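Long-range contacts in cupin 2 conserved barrel domain protein (PDB 3RNS), which is of unknown function but carries the cupin fold, its strands apparently forming two similar beta barrels within one chain: residues R17-K22 and I39-L44; I50-M55 and H91-E96; N58-C63 and G82-I87; Y62-N67 and N100-E105. All coordinates share one frame; numbering follows the deposited sequence. Where two conformers were deposited one is given.

How the contacts relate
From the N terminus, contact 1 comes first: the chain leaves helix 15-18, runs out along strand 26-33 and returns on strand 37-44, closing a loop of 16 residues against 17-22. Contact 2 then closes a loop of 35 residues between 50-55 and 91-96, and contact 3 (58-63 with 82-87), closing one of 18, lies wholly within it. Contact 4 shares Tyr62 and Cys63 of strand 59-65 with contact 3 but reaches forward to 100-105, closing a loop of 32 and crossing contact 2. Contacts 1, 3 and 4 all reach one antiparallel sheet, and contact 2 belongs to the four-stranded sheet that faces it across the same barrel; Tyr61, Tyr93, Ile95 and Leu103 pack between the two.

Contact 1 of 4, residues R17-K22 and I39-L44; sequences RLITSK and ISLFSL. With ACT (acetate ion), chain B.
With chi1 at 177°, Ser43 swings OG away from its own N, while Ser21 turns OG into the position between N and the carbonyl carbon (chi1 41°), and the two hydroxyls meet. Ser21 OG and Ser43 OG are 2.7 Å apart in a hydrogen bond that either could donate. Ser43 OG also accepts a hydrogen bond from Asn100 ND2, which ties the pair into the next strand.

Most of the other contacts are made by aliphatic carbon. Ile19, the first residue to leave helical geometry, runs its longer branch alongside the strand: Ile19 CG1 lies 3.9 Å from Ser43 CB, and the methyl Ile19 CD1 rests 3.6 Å from the backbone oxygen Leu41 O. Leu18 CD2 approaches Leu41 CD1 more loosely, at 4.3 Å. On the strand, Ser40 OG donates a 3.0 Å hydrogen bond to OXT of an acetate ion, probably from the crystallisation liquor.

Residues 19-22 continue from the end of helix 15-18 and run along strand 37-44 without pairing with it as a strand. That strand lies between strands 26-33 and 101-108, and Phe64 of strand 59-65 touches both Ile19 and Leu41.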
loop_
_atom_site.group_PDB
_atom_site.type_symbol
_atom_site.label_atom_id
_atom_site.label_comp_id
_atom_site.label_asym_id
_atom_site.label_seq_id
_atom_site.Cartn_x
_atom_site.Cartn_y
_atom_site.Cartn_z
ATOM N N ARG A 17 -7.036 1.284 -12.071
ATOM C CA ARG A 17 -7.543 2.135 -13.114
ATOM C C ARG A 17 -6.703 3.406 -13.178
ATOM O O ARG A 17 -6.590 4.005 -14.229
ATOM C CB ARG A 17 -9.020 2.509 -12.801
ATOM C CG ARG A 17 -9.633 3.459 -13.726
ATOM C CD ARG A 17 -9.730 2.776 -15.134
ATOM N NE ARG A 17 -10.271 3.681 -16.134
ATOM C CZ ARG A 17 -9.583 4.584 -16.804
ATOM N NH1 ARG A 17 -8.274 4.751 -16.632
ATOM N NH2 ARG A 17 -10.214 5.325 -17.676
ATOM N N LEU A 18 -6.186 3.863 -12.041
ATOM C CA LEU A 18 -5.475 5.169 -12.000
ATOM C C LEU A 18 -4.209 5.114 -12.795
ATOM O O LEU A 18 -3.867 6.062 -13.454
ATOM C CB LEU A 18 -5.134 5.597 -10.588
ATOM C CG LEU A 18 -4.555 7.015 -10.418
ATOM C CD1 LEU A 18 -5.484 8.177 -10.888
ATOM C CD2 LEU A 18 -4.249 7.175 -8.989
ATOM N N ILE A 19 -3.508 3.997 -12.755
ATOM C CA ILE A 19 -2.188 3.912 -13.393
ATOM C C ILE A 19 -2.146 2.705 -14.323
ATOM O O ILE A 19 -2.463 1.571 -13.946
ATOM C CB ILE A 19 -0.993 3.900 -12.358
ATOM C CG1 ILE A 19 0.355 4.109 -13.060
ATOM C CG2 ILE A 19 -0.961 2.572 -11.474
ATOM C CD1 ILE A 19 1.483 4.702 -12.173
ATOM N N THR A 20 -1.752 2.971 -15.550
ATOM C CA THR A 20 -1.744 1.988 -16.588
ATOM C C THR A 20 -0.485 2.261 -17.468
ATOM O O THR A 20 0.067 3.367 -17.437
ATOM C CB THR A 20 -3.095 2.088 -17.450
ATOM O OG1 THR A 20 -3.070 3.287 -18.210
ATOM C CG2 THR A 20 -4.401 2.080 -16.602
ATOM N N SER A 21 -0.003 1.245 -18.178
ATOM C CA SER A 21 1.095 1.404 -19.143
ATOM C C SER A 21 0.733 0.737 -20.486
ATOM O O SER A 21 0.027 -0.250 -20.521
ATOM C CB SER A 21 2.414 0.845 -18.575
ATOM O OG SER A 21 2.253 -0.375 -17.872
ATOM N N LYS A 22 1.162 1.314 -21.582
ATOM C CA LYS A 22 1.072 0.643 -22.891
ATOM C C LYS A 22 2.342 -0.154 -23.125
ATOM O O LYS A 22 3.256 -0.121 -22.294
ATOM C CB LYS A 22 0.884 1.677 -23.990
ATOM C CG LYS A 22 -0.484 2.361 -23.916
ATOM C CD LYS A 22 -0.516 3.660 -24.748
ATOM C CE LYS A 22 0.388 4.746 -24.164
ATOM N NZ LYS A 22 -0.207 6.114 -24.166
ATOM N N ILE A 39 5.269 7.629 -0.995
ATOM C CA ILE A 39 4.557 6.519 -1.574
ATOM C C ILE A 39 4.410 6.842 -3.062
ATOM O O ILE A 39 3.957 7.948 -3.389
ATOM C CB ILE A 39 3.118 6.344 -1.026
ATOM C CG1 ILE A 39 3.069 6.123 0.498
ATOM C CG2 ILE A 39 2.466 5.134 -1.675
ATOM C CD1 ILE A 39 1.575 5.996 1.084
ATOM N N SER A 40 4.803 5.896 -3.919
ATOM C CA SER A 40 4.652 6.028 -5.356
ATOM C C SER A 40 3.974 4.803 -5.907
ATOM O O SER A 40 4.032 3.744 -5.269
ATOM C CB SER A 40 6.023 6.204 -6.028
ATOM O OG SER A 40 6.487 7.496 -5.749
ATOM N N LEU A 41 3.347 4.963 -7.079
ATOM C CA LEU A 41 2.835 3.878 -7.886
ATOM C C LEU A 41 3.642 3.686 -9.184
ATOM O O LEU A 41 4.120 4.650 -9.793
ATOM C CB LEU A 41 1.369 4.136 -8.238
ATOM C CG LEU A 41 0.390 4.472 -7.130
ATOM C CD1 LEU A 41 -0.870 4.716 -7.839
ATOM C CD2 LEU A 41 0.235 3.257 -6.127
ATOM N N PHE A 42 3.803 2.421 -9.571
ATOM C CA PHE A 42 4.439 2.003 -10.810
ATOM C C PHE A 42 3.562 1.073 -11.599
ATOM O O PHE A 42 2.902 0.193 -11.010
ATOM C CB PHE A 42 5.733 1.253 -10.498
ATOM C CG PHE A 42 6.861 2.145 -10.068
ATOM C CD1 PHE A 42 6.969 2.570 -8.768
ATOM C CD2 PHE A 42 7.788 2.585 -10.987
ATOM C CE1 PHE A 42 8.005 3.405 -8.394
ATOM C CE2 PHE A 42 8.849 3.417 -10.612
ATOM C CZ PHE A 42 8.946 3.814 -9.313
ATOM N N SER A 43 3.528 1.250 -12.921
ATOM C CA SER A 43 2.993 0.229 -13.834
ATOM C C SER A 43 4.037 -0.074 -14.879
ATOM O O SER A 43 4.503 0.837 -15.575
ATOM C CB SER A 43 1.702 0.721 -14.493
ATOM O OG SER A 43 1.192 -0.207 -15.425
ATOM N N LEU A 44 4.465 -1.334 -14.945
ATOM C CA LEU A 44 5.479 -1.782 -15.876
ATOM C C LEU A 44 4.853 -2.673 -16.931
ATOM O O LEU A 44 4.178 -3.633 -16.596
ATOM C CB LEU A 44 6.537 -2.622 -15.159
ATOM C CG LEU A 44 7.553 -1.979 -14.251
ATOM C CD1 LEU A 44 6.853 -1.421 -13.016
ATOM C CD2 LEU A 44 8.624 -3.037 -13.866
HETATM C C ACT B . 9.162 8.063 -8.010
HETATM O O ACT B . 9.970 8.508 -8.883
HETATM O OXT ACT B . 7.988 8.466 -8.114
HETATM C CH3 ACT B . 9.595 7.111 -6.937
#

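Contact 2 of 4, residues I50-M55 and H91-E96; sequences ITAEAM and HNYSIE
Strands 49-52 and 93-97 are antiparallel neighbours in the four-stranded sheet of this cupin barrel, with 49-52 as an edge strand of that sheet within the chain. Ile50 with Ile95 and Ala52 with Tyr93 are hydrogen-bonded pairs, and Thr51 with Ser94 is the non-hydrogen-bonded pair between them. The bonds run both ways in each pair: Ile95 N reaches Ile50 O at 2.8 Å, and Ala52 N donates almost straight to Tyr93 O (2.8 Å, 174°).

On the face that carries Ile50, Ala52, Tyr93 and Ile95, the methyl of Ala52 sits over one face of the Tyr93 ring, in a CH-pi contact with Ala52 CB 3.6 Å from the ring centroid and offset toward the rim. Tyr93 chi1 of 65° places CG between the backbone N and carbonyl carbon, which swings the ring across to the alanine. CG of Met55, a selenomethionine, lies 4.2 Å from Tyr93 CE1. Ile50 and Ile95 lie side by side and point the same way, with Ile50 CG1 3.8 Å from Ile95 CB. On the other face, Thr51 CG2 meets Ser94 CB at 3.9 Å.

The Tyr93 hydroxyl is bonded to the hydroxyl of Tyr61, so a ring held on one face by aliphatic carbon still has its polar end satisfied, and hydrophobic packing and hydrogen bonding together fix its position between the sheets.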
loop_
_atom_site.group_PDB
_atom_site.type_symbol
_atom_site.label_atom_id
_atom_site.label_comp_id
_atom_site.label_asym_id
_atom_site.label_seq_id
_atom_site.Cartn_x
_atom_site.Cartn_y
_atom_site.Cartn_z
ATOM N N ILE A 50 12.563 -1.888 -13.895
ATOM C CA ILE A 50 13.121 -0.762 -13.176
ATOM C C ILE A 50 14.379 -1.300 -12.457
ATOM O O ILE A 50 14.386 -2.437 -11.983
ATOM C CB ILE A 50 12.059 -0.070 -12.233
ATOM C CG1 ILE A 50 11.663 -0.955 -11.065
ATOM C CG2 ILE A 50 10.756 0.238 -12.992
ATOM C CD1 ILE A 50 10.372 -0.508 -10.301
ATOM N N THR A 51 15.453 -0.511 -12.442
ATOM C CA THR A 51 16.684 -0.875 -11.725
ATOM C C THR A 51 16.942 0.165 -10.659
ATOM O O THR A 51 16.751 1.346 -10.901
ATOM C CB THR A 51 17.919 -0.944 -12.637
ATOM O OG1 THR A 51 18.040 0.278 -13.357
ATOM C CG2 THR A 51 17.834 -2.080 -13.621
ATOM N N ALA A 52 17.339 -0.274 -9.474
ATOM C CA ALA A 52 17.641 0.636 -8.392
ATOM C C ALA A 52 19.023 0.324 -7.843
ATOM O O ALA A 52 19.349 -0.823 -7.546
ATOM C CB ALA A 52 16.621 0.525 -7.322
ATOM N N GLU A 53 19.840 1.371 -7.722
ATOM C CA GLU A 53 21.189 1.249 -7.150
ATOM C C GLU A 53 21.074 1.183 -5.611
ATOM O O GLU A 53 19.981 1.332 -5.066
ATOM C CB GLU A 53 22.124 2.408 -7.584
ATOM C CG GLU A 53 21.894 3.025 -9.002
ATOM C CD GLU A 53 22.582 2.288 -10.159
ATOM O OE1 GLU A 53 23.816 2.093 -10.112
ATOM O OE2 GLU A 53 21.878 1.937 -11.139
ATOM N N ALA A 54 22.198 0.958 -4.923
ATOM C CA ALA A 54 22.204 0.739 -3.455
ATOM C C ALA A 54 21.604 1.934 -2.684
ATOM O O ALA A 54 22.306 2.901 -2.351
ATOM C CB ALA A 54 23.639 0.402 -2.944
HETATM N N MSE A 55 20.305 1.820 -2.388
HETATM C CA MSE A 55 19.467 2.908 -1.856
HETATM C C MSE A 55 19.841 3.303 -0.434
HETATM O O MSE A 55 20.245 2.443 0.361
HETATM C CB MSE A 55 18.017 2.444 -1.872
HETATM C CG MSE A 55 17.486 2.123 -3.269
HETATM SE SE MSE A 55 17.411 3.765 -4.370
HETATM C CE MSE A 55 18.892 3.601 -5.652
ATOM N N HIS A 91 21.225 -2.087 -1.067
ATOM C CA HIS A 91 21.105 -3.200 -2.014
ATOM C C HIS A 91 20.734 -2.739 -3.409
ATOM O O HIS A 91 19.737 -2.013 -3.601
ATOM C CB HIS A 91 20.092 -4.226 -1.515
ATOM C CG HIS A 91 20.586 -5.035 -0.354
ATOM N ND1 HIS A 91 20.203 -4.779 0.947
ATOM C CD2 HIS A 91 21.448 -6.077 -0.295
ATOM C CE1 HIS A 91 20.808 -5.633 1.755
ATOM N NE2 HIS A 91 21.569 -6.432 1.025
ATOM N N ASN A 92 21.549 -3.148 -4.379
ATOM C CA ASN A 92 21.184 -3.039 -5.776
ATOM C C ASN A 92 20.103 -4.048 -6.022
ATOM O O ASN A 92 20.146 -5.168 -5.473
ATOM C CB ASN A 92 22.338 -3.379 -6.713
ATOM C CG ASN A 92 23.392 -2.309 -6.742
ATOM O OD1 ASN A 92 23.101 -1.145 -7.010
ATOM N ND2 ASN A 92 24.630 -2.693 -6.475
ATOM N N TYR A 93 19.134 -3.650 -6.840
ATOM C CA TYR A 93 18.109 -4.568 -7.306
ATOM C C TYR A 93 17.549 -4.136 -8.655
ATOM O O TYR A 93 17.759 -3.028 -9.120
ATOM C CB TYR A 93 16.997 -4.740 -6.255
ATOM C CG TYR A 93 16.164 -3.501 -5.942
ATOM C CD1 TYR A 93 16.578 -2.581 -4.983
ATOM C CD2 TYR A 93 14.959 -3.258 -6.598
ATOM C CE1 TYR A 93 15.830 -1.457 -4.699
ATOM C CE2 TYR A 93 14.188 -2.144 -6.305
ATOM C CZ TYR A 93 14.629 -1.250 -5.349
ATOM O OH TYR A 93 13.890 -0.130 -5.069
ATOM N N SER A 94 16.867 -5.066 -9.291
ATOM C CA SER A 94 16.092 -4.769 -10.461
ATOM C C SER A 94 14.746 -5.437 -10.259
ATOM O O SER A 94 14.650 -6.426 -9.508
ATOM C CB SER A 94 16.795 -5.281 -11.731
ATOM O OG SER A 94 17.036 -6.680 -11.646
ATOM N N ILE A 95 13.722 -4.891 -10.919
ATOM C CA ILE A 95 12.363 -5.486 -10.968
ATOM C C ILE A 95 11.915 -5.658 -12.425
ATOM O O ILE A 95 11.857 -4.662 -13.175
ATOM C CB ILE A 95 11.332 -4.619 -10.268
ATOM C CG1 ILE A 95 11.778 -4.311 -8.822
ATOM C CG2 ILE A 95 9.957 -5.296 -10.248
ATOM C CD1 ILE A 95 10.742 -3.495 -8.009
ATOM N N GLU A 96 11.629 -6.904 -12.814
ATOM C CA GLU A 96 11.207 -7.241 -14.169
ATOM C C GLU A 96 9.744 -7.638 -14.177
ATOM O O GLU A 96 9.275 -8.429 -13.364
ATOM C CB GLU A 96 12.053 -8.382 -14.754
ATOM C CG GLU A 96 13.525 -8.070 -14.879
ATOM C CD GLU A 96 14.352 -9.168 -15.638
ATOM O OE1 GLU A 96 15.571 -8.967 -15.855
ATOM O OE2 GLU A 96 13.784 -10.216 -16.012
#

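Contact 3 of 4, residues N58-C63 and G82-I87; sequences NRYYYC and GDFLEI
Tyr60 and Phe84 cross at a slant, with Tyr60 CB 3.8 Å from Phe84 CZ, while Tyr62 CB comes to the edge of the Phe84 ring, near its plane, at 4.4 Å from CD2. A chi1 of 165° and an extended chain lay Glu86 beside the Tyr60 ring, pointing the same way, and Glu86 CG is 3.5 Å from Tyr60 CE1; the carboxylate is turned 59° from the ring. On the face with Arg59, Leu85 and Ile87, the Tyr61 ring meets Ile87 CD1 at 3.9 Å from CE2.

Six backbone hydrogen bonds join the two segments, from Arg59 N to Ile87 O (2.9 Å, 177°) at one end to the last, Gly82 N to Cys63 O, made just before strand 83-87. Gly82 has a positive phi, suited to glycine.

Tyr61 OH is hydrogen-bonded to Glu105 OE2, so the hydroxyl of this buried residue is satisfied while Ile87 CD1 packs on its ring.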
loop_
_atom_site.group_PDB
_atom_site.type_symbol
_atom_site.label_atom_id
_atom_site.label_comp_id
_atom_site.label_asym_id
_atom_site.label_seq_id
_atom_site.Cartn_x
_atom_site.Cartn_y
_atom_site.Cartn_z
ATOM N N ASN A 58 15.259 2.024 3.133
ATOM C CA ASN A 58 14.527 0.815 2.790
ATOM C C ASN A 58 13.422 1.087 1.768
ATOM O O ASN A 58 12.901 2.212 1.676
ATOM C CB ASN A 58 13.929 0.169 4.043
ATOM C CG ASN A 58 14.974 -0.075 5.139
ATOM O OD1 ASN A 58 15.937 -0.807 4.937
ATOM N ND2 ASN A 58 14.785 0.558 6.295
ATOM N N ARG A 59 13.090 0.055 1.007
ATOM C CA ARG A 59 11.990 0.108 0.064
ATOM C C ARG A 59 11.071 -1.081 0.321
ATOM O O ARG A 59 11.543 -2.195 0.631
ATOM C CB ARG A 59 12.503 0.017 -1.359
ATOM C CG ARG A 59 13.466 1.120 -1.782
ATOM C CD ARG A 59 12.721 2.375 -2.185
ATOM N NE ARG A 59 13.605 3.482 -2.575
ATOM C CZ ARG A 59 14.174 4.341 -1.721
ATOM N NH1 ARG A 59 14.027 4.207 -0.407
ATOM N NH2 ARG A 59 14.919 5.336 -2.183
ATOM N N TYR A 60 9.776 -0.829 0.207
ATOM C CA TYR A 60 8.745 -1.820 0.374
ATOM C C TYR A 60 7.834 -1.721 -0.849
ATOM O O TYR A 60 7.576 -0.626 -1.352
ATOM C CB TYR A 60 7.916 -1.540 1.635
ATOM C CG TYR A 60 8.766 -1.355 2.856
ATOM C CD1 TYR A 60 9.081 -2.419 3.656
ATOM C CD2 TYR A 60 9.256 -0.108 3.196
ATOM C CE1 TYR A 60 9.932 -2.263 4.774
ATOM C CE2 TYR A 60 10.085 0.067 4.304
ATOM C CZ TYR A 60 10.423 -1.020 5.082
ATOM O OH TYR A 60 11.224 -0.845 6.197
ATOM N N TYR A 61 7.340 -2.867 -1.296
ATOM C CA TYR A 61 6.509 -2.991 -2.463
ATOM C C TYR A 61 5.296 -3.785 -2.125
ATOM O O TYR A 61 5.425 -4.853 -1.479
ATOM C CB TYR A 61 7.272 -3.727 -3.564
ATOM C CG TYR A 61 8.379 -2.875 -4.133
ATOM C CD1 TYR A 61 8.094 -1.886 -5.052
ATOM C CD2 TYR A 61 9.700 -3.014 -3.699
ATOM C CE1 TYR A 61 9.067 -1.076 -5.573
ATOM C CE2 TYR A 61 10.695 -2.201 -4.216
ATOM C CZ TYR A 61 10.357 -1.238 -5.155
ATOM O OH TYR A 61 11.285 -0.385 -5.661
ATOM N N TYR A 62 4.141 -3.288 -2.553
ATOM C CA TYR A 62 2.900 -4.082 -2.558
ATOM C C TYR A 62 2.440 -4.215 -3.999
ATOM O O TYR A 62 2.276 -3.201 -4.711
ATOM C CB TYR A 62 1.820 -3.424 -1.674
ATOM C CG TYR A 62 0.502 -4.166 -1.762
ATOM C CD1 TYR A 62 0.374 -5.448 -1.210
ATOM C CD2 TYR A 62 -0.567 -3.666 -2.475
ATOM C CE1 TYR A 62 -0.769 -6.170 -1.324
ATOM C CE2 TYR A 62 -1.769 -4.409 -2.578
ATOM C CZ TYR A 62 -1.836 -5.659 -2.008
ATOM O OH TYR A 62 -2.953 -6.427 -2.071
ATOM N N CYS A 63 2.258 -5.449 -4.464
ATOM C CA CYS A 63 1.871 -5.705 -5.852
ATOM C C CYS A 63 0.359 -5.817 -5.954
ATOM O O CYS A 63 -0.273 -6.655 -5.265
ATOM C CB CYS A 63 2.543 -6.987 -6.352
ATOM S SG CYS A 63 2.035 -7.479 -7.959
ATOM N N GLY A 82 -1.134 -9.230 -4.720
ATOM C CA GLY A 82 -1.343 -9.500 -3.297
ATOM C C GLY A 82 -0.094 -9.609 -2.437
ATOM O O GLY A 82 -0.171 -9.699 -1.195
ATOM N N ASP A 83 1.066 -9.623 -3.066
ATOM C CA ASP A 83 2.300 -9.834 -2.337
ATOM C C ASP A 83 2.921 -8.532 -1.850
ATOM O O ASP A 83 2.838 -7.509 -2.525
ATOM C CB ASP A 83 3.330 -10.501 -3.193
ATOM C CG ASP A 83 3.062 -11.982 -3.413
ATOM O OD1 ASP A 83 2.329 -12.614 -2.621
ATOM O OD2 ASP A 83 3.647 -12.507 -4.383
ATOM N N PHE A 84 3.617 -8.650 -0.720
ATOM C CA PHE A 84 4.410 -7.614 -0.115
ATOM C C PHE A 84 5.859 -8.069 -0.043
ATOM O O PHE A 84 6.123 -9.255 0.232
ATOM C CB PHE A 84 3.874 -7.400 1.279
ATOM C CG PHE A 84 4.493 -6.258 1.994
ATOM C CD1 PHE A 84 5.537 -6.457 2.878
ATOM C CD2 PHE A 84 4.036 -4.984 1.773
ATOM C CE1 PHE A 84 6.087 -5.357 3.572
ATOM C CE2 PHE A 84 4.596 -3.891 2.437
ATOM C CZ PHE A 84 5.603 -4.084 3.340
ATOM N N LEU A 85 6.781 -7.136 -0.295
ATOM C CA LEU A 85 8.196 -7.386 -0.219
ATOM C C LEU A 85 8.948 -6.175 0.348
ATOM O O LEU A 85 8.688 -5.041 -0.060
ATOM C CB LEU A 85 8.738 -7.669 -1.631
ATOM C CG LEU A 85 10.250 -7.937 -1.823
ATOM C CD1 LEU A 85 10.680 -9.215 -1.130
ATOM C CD2 LEU A 85 10.525 -8.035 -3.282
ATOM N N GLU A 86 9.881 -6.436 1.263
ATOM C CA GLU A 86 10.800 -5.441 1.787
ATOM C C GLU A 86 12.170 -5.648 1.167
ATOM O O GLU A 86 12.646 -6.775 1.060
ATOM C CB GLU A 86 10.979 -5.548 3.303
ATOM C CG GLU A 86 12.219 -4.761 3.787
ATOM C CD GLU A 86 12.450 -4.712 5.315
ATOM O OE1 GLU A 86 11.595 -5.143 6.105
ATOM O OE2 GLU A 86 13.524 -4.200 5.720
ATOM N N ILE A 87 12.799 -4.537 0.783
ATOM C CA ILE A 87 14.181 -4.514 0.283
ATOM C C ILE A 87 14.954 -3.553 1.174
ATOM O O ILE A 87 14.689 -2.353 1.203
ATOM C CB ILE A 87 14.231 -4.072 -1.203
ATOM C CG1 ILE A 87 13.297 -4.974 -2.032
ATOM C CG2 ILE A 87 15.646 -4.108 -1.727
ATOM C CD1 ILE A 87 13.424 -4.888 -3.503
#

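Contact 4 of 4, residues Y62-N67 and N100-E105; sequences YCFNGN and NLKLIE
Backbone hydrogen bonds pair Tyr62 with Ile104 in both directions, Ile104 N to Tyr62 O being 2.8 Å. Beyond, the pairing is less regular: Phe64 N reaches Lys102 O at 3.1 Å, and Lys102 N binds Asn65 O at 2.9 Å.

The side-chain bond is Asn65 ND2 to Asn100 O, 2.9 Å. Gly66, at phi 79°, brings its CA to 3.5 Å from that same oxygen.

Aromatic contact centres on Phe64. Its chi1 of 64° turns the ring over the next strand, where Lys102 CB lies over one face, 3.8 Å from the centroid, in a CH-pi contact. Ile104 CG1 is 3.7 Å from Phe64 CD1.

Apolar packing on the opposite face of the sheet joins Cys63 SG to Leu101 CD1 at 3.5 Å, and Cys63 CB to Leu103 CD2.

Strand 101-108 lies between 59-65 and 37-44. Lys102 NZ bonds Ile19 O, just past helix 15-18, and Asn16 OD1 within it; Phe15 of that helix also touches Phe64.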
loop_
_atom_site.group_PDB
_atom_site.type_symbol
_atom_site.label_atom_id
_atom_site.label_comp_id
_atom_site.label_asym_id
_atom_site.label_seq_id
_atom_site.Cartn_x
_atom_site.Cartn_y
_atom_site.Cartn_z
ATOM N N TYR A 62 4.141 -3.288 -2.553
ATOM C CA TYR A 62 2.900 -4.082 -2.558
ATOM C C TYR A 62 2.440 -4.215 -3.999
ATOM O O TYR A 62 2.276 -3.201 -4.711
ATOM C CB TYR A 62 1.820 -3.424 -1.674
ATOM C CG TYR A 62 0.502 -4.166 -1.762
ATOM C CD1 TYR A 62 0.374 -5.448 -1.210
ATOM C CD2 TYR A 62 -0.567 -3.666 -2.475
ATOM C CE1 TYR A 62 -0.769 -6.170 -1.324
ATOM C CE2 TYR A 62 -1.769 -4.409 -2.578
ATOM C CZ TYR A 62 -1.836 -5.659 -2.008
ATOM O OH TYR A 62 -2.953 -6.427 -2.071
ATOM N N CYS A 63 2.258 -5.449 -4.464
ATOM C CA CYS A 63 1.871 -5.705 -5.852
ATOM C C CYS A 63 0.359 -5.817 -5.954
ATOM O O CYS A 63 -0.273 -6.655 -5.265
ATOM C CB CYS A 63 2.543 -6.987 -6.352
ATOM S SG CYS A 63 2.035 -7.479 -7.959
ATOM N N PHE A 64 -0.235 -4.974 -6.789
ATOM C CA PHE A 64 -1.664 -4.997 -6.998
ATOM C C PHE A 64 -2.098 -5.411 -8.416
ATOM O O PHE A 64 -3.274 -5.300 -8.760
ATOM C CB PHE A 64 -2.277 -3.645 -6.525
ATOM C CG PHE A 64 -1.844 -2.413 -7.301
ATOM C CD1 PHE A 64 -0.715 -1.657 -6.916
ATOM C CD2 PHE A 64 -2.633 -1.939 -8.354
ATOM C CE1 PHE A 64 -0.381 -0.551 -7.603
ATOM C CE2 PHE A 64 -2.300 -0.792 -9.021
ATOM C CZ PHE A 64 -1.170 -0.103 -8.669
ATOM N N ASN A 65 -1.175 -5.923 -9.219
ATOM C CA ASN A 65 -1.514 -6.455 -10.546
ATOM C C ASN A 65 -0.316 -7.161 -11.090
ATOM O O ASN A 65 0.827 -6.646 -11.025
ATOM C CB ASN A 65 -1.887 -5.361 -11.583
ATOM C CG ASN A 65 -2.739 -5.911 -12.757
ATOM O OD1 ASN A 65 -3.914 -6.203 -12.591
ATOM N ND2 ASN A 65 -2.151 -5.987 -13.951
ATOM N N GLY A 66 -0.594 -8.304 -11.704
ATOM C CA GLY A 66 0.393 -8.985 -12.503
ATOM C C GLY A 66 1.404 -9.778 -11.730
ATOM O O GLY A 66 1.192 -10.148 -10.568
ATOM N N ASN A 67 2.522 -10.037 -12.403
ATOM C CA ASN A 67 3.550 -10.948 -11.936
ATOM C C ASN A 67 4.867 -10.401 -12.334
ATOM O O ASN A 67 4.972 -9.940 -13.435
ATOM C CB ASN A 67 3.441 -12.308 -12.673
ATOM C CG ASN A 67 2.239 -13.084 -12.259
ATOM O OD1 ASN A 67 2.211 -13.672 -11.172
ATOM N ND2 ASN A 67 1.214 -13.073 -13.103
ATOM N N ASN A 100 1.767 -7.303 -17.091
ATOM C CA ASN A 100 1.618 -5.899 -16.640
ATOM C C ASN A 100 1.671 -5.814 -15.107
ATOM O O ASN A 100 0.697 -6.070 -14.438
ATOM C CB ASN A 100 0.323 -5.325 -17.170
ATOM C CG ASN A 100 0.146 -3.810 -16.848
ATOM O OD1 ASN A 100 -0.968 -3.322 -16.990
ATOM N ND2 ASN A 100 1.222 -3.076 -16.444
ATOM N N LEU A 101 2.847 -5.496 -14.581
ATOM C CA LEU A 101 3.126 -5.504 -13.160
ATOM C C LEU A 101 2.857 -4.129 -12.593
ATOM O O LEU A 101 3.352 -3.138 -13.115
ATOM C CB LEU A 101 4.576 -5.875 -12.938
ATOM C CG LEU A 101 4.985 -5.931 -11.484
ATOM C CD1 LEU A 101 4.194 -7.043 -10.708
ATOM C CD2 LEU A 101 6.488 -6.106 -11.434
ATOM N N LYS A 102 2.037 -4.066 -11.549
ATOM C CA LYS A 102 1.752 -2.796 -10.914
ATOM C C LYS A 102 2.123 -2.879 -9.448
ATOM O O LYS A 102 1.838 -3.880 -8.760
ATOM C CB LYS A 102 0.283 -2.401 -11.092
ATOM C CG LYS A 102 -0.094 -2.206 -12.589
ATOM C CD LYS A 102 -1.490 -1.724 -12.744
ATOM C CE LYS A 102 -1.893 -1.617 -14.230
ATOM N NZ LYS A 102 -3.305 -1.127 -14.291
ATOM N N LEU A 103 2.731 -1.820 -8.944
ATOM C CA LEU A 103 3.335 -1.856 -7.610
ATOM C C LEU A 103 3.062 -0.570 -6.905
ATOM O O LEU A 103 3.113 0.521 -7.543
ATOM C CB LEU A 103 4.836 -2.010 -7.750
ATOM C CG LEU A 103 5.445 -3.258 -8.396
ATOM C CD1 LEU A 103 6.915 -3.058 -8.584
ATOM C CD2 LEU A 103 5.145 -4.522 -7.568
ATOM N N ILE A 104 2.784 -0.649 -5.601
ATOM C CA ILE A 104 2.924 0.489 -4.720
ATOM C C ILE A 104 4.346 0.415 -4.155
ATOM O O ILE A 104 4.743 -0.624 -3.631
ATOM C CB ILE A 104 1.929 0.467 -3.508
ATOM C CG1 ILE A 104 0.481 0.274 -3.954
ATOM C CG2 ILE A 104 2.097 1.760 -2.695
ATOM C CD1 ILE A 104 -0.543 0.231 -2.806
ATOM N N GLU A 105 5.113 1.505 -4.241
ATOM C CA GLU A 105 6.447 1.571 -3.709
ATOM C C GLU A 105 6.426 2.550 -2.528
ATOM O O GLU A 105 6.033 3.684 -2.684
ATOM C CB GLU A 105 7.465 2.070 -4.763
ATOM C CG GLU A 105 8.898 2.201 -4.223
ATOM C CD GLU A 105 9.880 2.809 -5.238
ATOM O OE1 GLU A 105 10.158 4.024 -5.150
ATOM O OE2 GLU A 105 10.390 2.075 -6.117
#